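Local coordinates for protein lactaldehyde dehydrogenase (Methanocaldococcus jannaschii, PDB 3PQA) that oxidises lactaldehyde to lactate with NAD(+), a step in the biosynthesis of coenzyme F420, and works as a homotetramer, at residues I99-L104 with L146-I151. Sequence-based numbering, arbitrary orientation.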
ATOM      1  N   ILE B  99       9.664  23.311  -8.981  1.00 11.68           N
ATOM      2  CA  ILE B  99      10.309  22.385  -9.932  1.00 12.53           C
ATOM      3  C   ILE B  99      10.096  20.962  -9.420  1.00 11.23           C
ATOM      4  O   ILE B  99       9.670  20.073 -10.180  1.00 12.05           O
ATOM      5  CB  ILE B  99      11.823  22.673 -10.088  1.00 14.11           C
ATOM      6  CG1 ILE B  99      12.032  24.084 -10.656  1.00 14.16           C
ATOM      7  CG2 ILE B  99      12.472  21.661 -11.004  1.00 14.21           C
ATOM      8  CD1 ILE B  99      13.437  24.641 -10.424  1.00 14.44           C
ATOM      9  N   GLY B 100      10.370  20.771  -8.131  1.00 10.56           N
ATOM     10  CA  GLY B 100      10.187  19.469  -7.485  1.00 11.08           C
ATOM     11  C   GLY B 100       8.756  18.938  -7.548  1.00 11.05           C
ATOM     12  O   GLY B 100       8.535  17.744  -7.765  1.00 11.82           O
ATOM     13  N   THR B 101       7.782  19.828  -7.371  1.00 10.84           N
ATOM     14  CA  THR B 101       6.373  19.449  -7.396  1.00 10.63           C
ATOM     15  C   THR B 101       5.953  18.939  -8.775  1.00  9.74           C
ATOM     16  O   THR B 101       5.260  17.926  -8.882  1.00  9.52           O
ATOM     17  CB  THR B 101       5.512  20.649  -6.940  1.00 11.37           C
ATOM     18  OG1 THR B 101       5.877  20.951  -5.592  1.00 12.29           O
ATOM     19  CG2 THR B 101       4.021  20.341  -7.001  1.00 12.19           C
ATOM     20  N   PHE B 102       6.358  19.652  -9.831  1.00 10.20           N
ATOM     21  CA  PHE B 102       6.064  19.174 -11.181  1.00 10.95           C
ATOM     22  C   PHE B 102       6.758  17.847 -11.478  1.00 10.57           C
ATOM     23  O   PHE B 102       6.152  16.957 -12.073  1.00 11.18           O
ATOM     24  CB  PHE B 102       6.337  20.261 -12.236  1.00 13.15           C
ATOM     25  CG  PHE B 102       5.199  21.239 -12.382  1.00 13.79           C
ATOM     26  CD1 PHE B 102       4.049  20.885 -13.091  1.00 13.32           C
ATOM     27  CD2 PHE B 102       5.262  22.506 -11.787  1.00 13.37           C
ATOM     28  CE1 PHE B 102       2.973  21.788 -13.218  1.00 13.81           C
ATOM     29  CE2 PHE B 102       4.198  23.402 -11.906  1.00 13.86           C
ATOM     30  CZ  PHE B 102       3.057  23.042 -12.620  1.00 13.39           C
ATOM     31  N   LYS B 103       8.011  17.700 -11.043  1.00 11.06           N
ATOM     32  CA  LYS B 103       8.729  16.432 -11.265  1.00 12.21           C
ATOM     33  C   LYS B 103       8.130  15.235 -10.527  1.00 11.22           C
ATOM     34  O   LYS B 103       8.094  14.128 -11.062  1.00 11.35           O
ATOM     35  CB  LYS B 103      10.203  16.567 -10.927  1.00 16.75           C
ATOM     36  CG  LYS B 103      10.921  17.507 -11.851  1.00 18.30           C
ATOM     37  CD  LYS B 103      12.404  17.497 -11.606  1.00 18.38           C
ATOM     38  CE  LYS B 103      13.094  18.153 -12.796  1.00 18.92           C
ATOM     39  NZ  LYS B 103      14.578  18.010 -12.702  1.00 19.24           N
ATOM     40  N   LEU B 104       7.657  15.469  -9.310  1.00 10.22           N
ATOM     41  CA  LEU B 104       7.032  14.420  -8.521  1.00 10.39           C
ATOM     42  C   LEU B 104       5.715  13.978  -9.140  1.00 10.11           C
ATOM     43  O   LEU B 104       5.383  12.785  -9.143  1.00 10.99           O
ATOM     44  CB  LEU B 104       6.826  14.866  -7.069  1.00 12.96           C
ATOM     45  CG  LEU B 104       6.603  13.728  -6.070  1.00 13.81           C
ATOM     46  CD1 LEU B 104       7.746  12.725  -6.108  1.00 13.26           C
ATOM     47  CD2 LEU B 104       6.435  14.284  -4.658  1.00 13.22           C
ATOM     48  N   LEU B 146       2.176  26.816  -4.687  1.00 12.42           N
ATOM     49  CA  LEU B 146       0.825  26.387  -4.341  1.00 13.56           C
ATOM     50  C   LEU B 146      -0.063  26.212  -5.580  1.00 13.06           C
ATOM     51  O   LEU B 146      -1.005  25.429  -5.545  1.00 13.80           O
ATOM     52  CB  LEU B 146       0.172  27.275  -3.279  1.00 15.98           C
ATOM     53  CG  LEU B 146       0.820  27.196  -1.889  1.00 16.00           C
ATOM     54  CD1 LEU B 146       0.119  28.123  -0.896  1.00 16.35           C
ATOM     55  CD2 LEU B 146       0.844  25.765  -1.345  1.00 16.30           C
ATOM     56  N   SER B 147       0.244  26.939  -6.660  1.00 12.39           N
ATOM     57  CA  SER B 147      -0.334  26.629  -7.983  1.00 11.98           C
ATOM     58  C   SER B 147       0.165  25.270  -8.489  1.00 11.55           C
ATOM     59  O   SER B 147      -0.630  24.463  -8.991  1.00 11.92           O
ATOM     60  CB  SER B 147      -0.041  27.738  -8.999  1.00 12.75           C
ATOM     61  OG  SER B 147      -0.745  28.933  -8.653  1.00 13.71           O
ATOM     62  N   ALA B 148       1.469  25.009  -8.330  1.00 10.56           N
ATOM     63  CA  ALA B 148       2.058  23.749  -8.774  1.00  9.81           C
ATOM     64  C   ALA B 148       1.398  22.563  -8.044  1.00  9.05           C
ATOM     65  O   ALA B 148       1.155  21.511  -8.635  1.00  9.28           O
ATOM     66  CB  ALA B 148       3.585  23.744  -8.576  1.00 11.22           C
ATOM     67  N   HIS B 149       1.095  22.757  -6.769  1.00  8.92           N
ATOM     68  CA  HIS B 149       0.463  21.699  -5.962  1.00  9.22           C
ATOM     69  C   HIS B 149      -0.965  21.379  -6.374  1.00  9.35           C
ATOM     70  O   HIS B 149      -1.511  20.368  -5.929  1.00  9.46           O
ATOM     71  CB  HIS B 149       0.534  22.032  -4.470  1.00 12.03           C
ATOM     72  CG  HIS B 149       1.781  21.533  -3.817  1.00 12.70           C
ATOM     73  ND1 HIS B 149       2.030  20.192  -3.633  1.00 12.52           N
ATOM     74  CD2 HIS B 149       2.854  22.192  -3.321  1.00 12.50           C
ATOM     75  CE1 HIS B 149       3.201  20.047  -3.036  1.00 12.73           C
ATOM     76  NE2 HIS B 149       3.720  21.244  -2.831  1.00 12.79           N
ATOM     77  N   LYS B 150      -1.578  22.228  -7.209  1.00 10.02           N
ATOM     78  CA  LYS B 150      -2.892  21.921  -7.769  1.00 11.68           C
ATOM     79  C   LYS B 150      -2.822  21.527  -9.245  1.00  9.90           C
ATOM     80  O   LYS B 150      -3.459  20.556  -9.666  1.00 10.78           O
ATOM     81  CB  LYS B 150      -3.851  23.101  -7.603  1.00 16.11           C
ATOM     82  CG  LYS B 150      -4.076  23.525  -6.150  1.00 17.46           C
ATOM     83  CD  LYS B 150      -5.182  24.568  -6.031  1.00 17.65           C
ATOM     84  CE  LYS B 150      -5.182  25.222  -4.629  1.00 17.92           C
ATOM     85  NZ  LYS B 150      -5.477  24.228  -3.546  1.00 18.08           N
ATOM     86  N   ILE B 151      -2.084  22.312 -10.035  1.00  8.99           N
ATOM     87  CA  ILE B 151      -1.899  22.044 -11.465  1.00 10.09           C
ATOM     88  C   ILE B 151      -1.214  20.707 -11.758  1.00  8.55           C
ATOM     89  O   ILE B 151      -1.705  19.938 -12.595  1.00  8.92           O
ATOM     90  CB  ILE B 151      -1.138  23.200 -12.172  1.00 13.06           C
ATOM     91  CG1 ILE B 151      -1.936  24.503 -12.034  1.00 13.47           C
ATOM     92  CG2 ILE B 151      -0.885  22.876 -13.664  1.00 13.51           C
ATOM     93  CD1 ILE B 151      -1.146  25.745 -12.439  1.00 14.14           C
TER
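Phe102 and Ala148 make the tightest apolar contact between two nearly parallel helical segments, CE2 of the ring lying 3.4 Å from the alanine CB. The small methyl of Ala148 points at the other helix and lets the axes come within 8.9 Å. With CG beside its backbone N (chi1 -82°), Phe102 presents a ring edge to Ile151 CG2, 4.0 Å from CE1. A serine in place of Phe102 would probably leave Ala148 and Ile151 without their aromatic partner and open a gap between the helices.

Thr101 suits its place because one CB carries both a packing methyl and a hydrogen-bonding hydroxyl. Its methyl CG2, anti to the backbone N, makes a CH-pi contact 4.0 Å from the His149 ring centroid, almost straight over one face, and packs 3.8 Å from Ala148 CB. OG1 has two acceptors outside the contact for its single proton, Asn145 OD1 and Arg97 O.

The His149 side chain is about 8 Å from that of Glu241, probably an active-site residue. Helix 145-156 is the helix of a beta-alpha-beta crossover joining parallel strands 122-138 and 160-165. Helix 88-111 packs on it; Phe102 also meets helix 55-71 (Leu62, Ile65), and Ile151 helix 171-186 and strand 160-165.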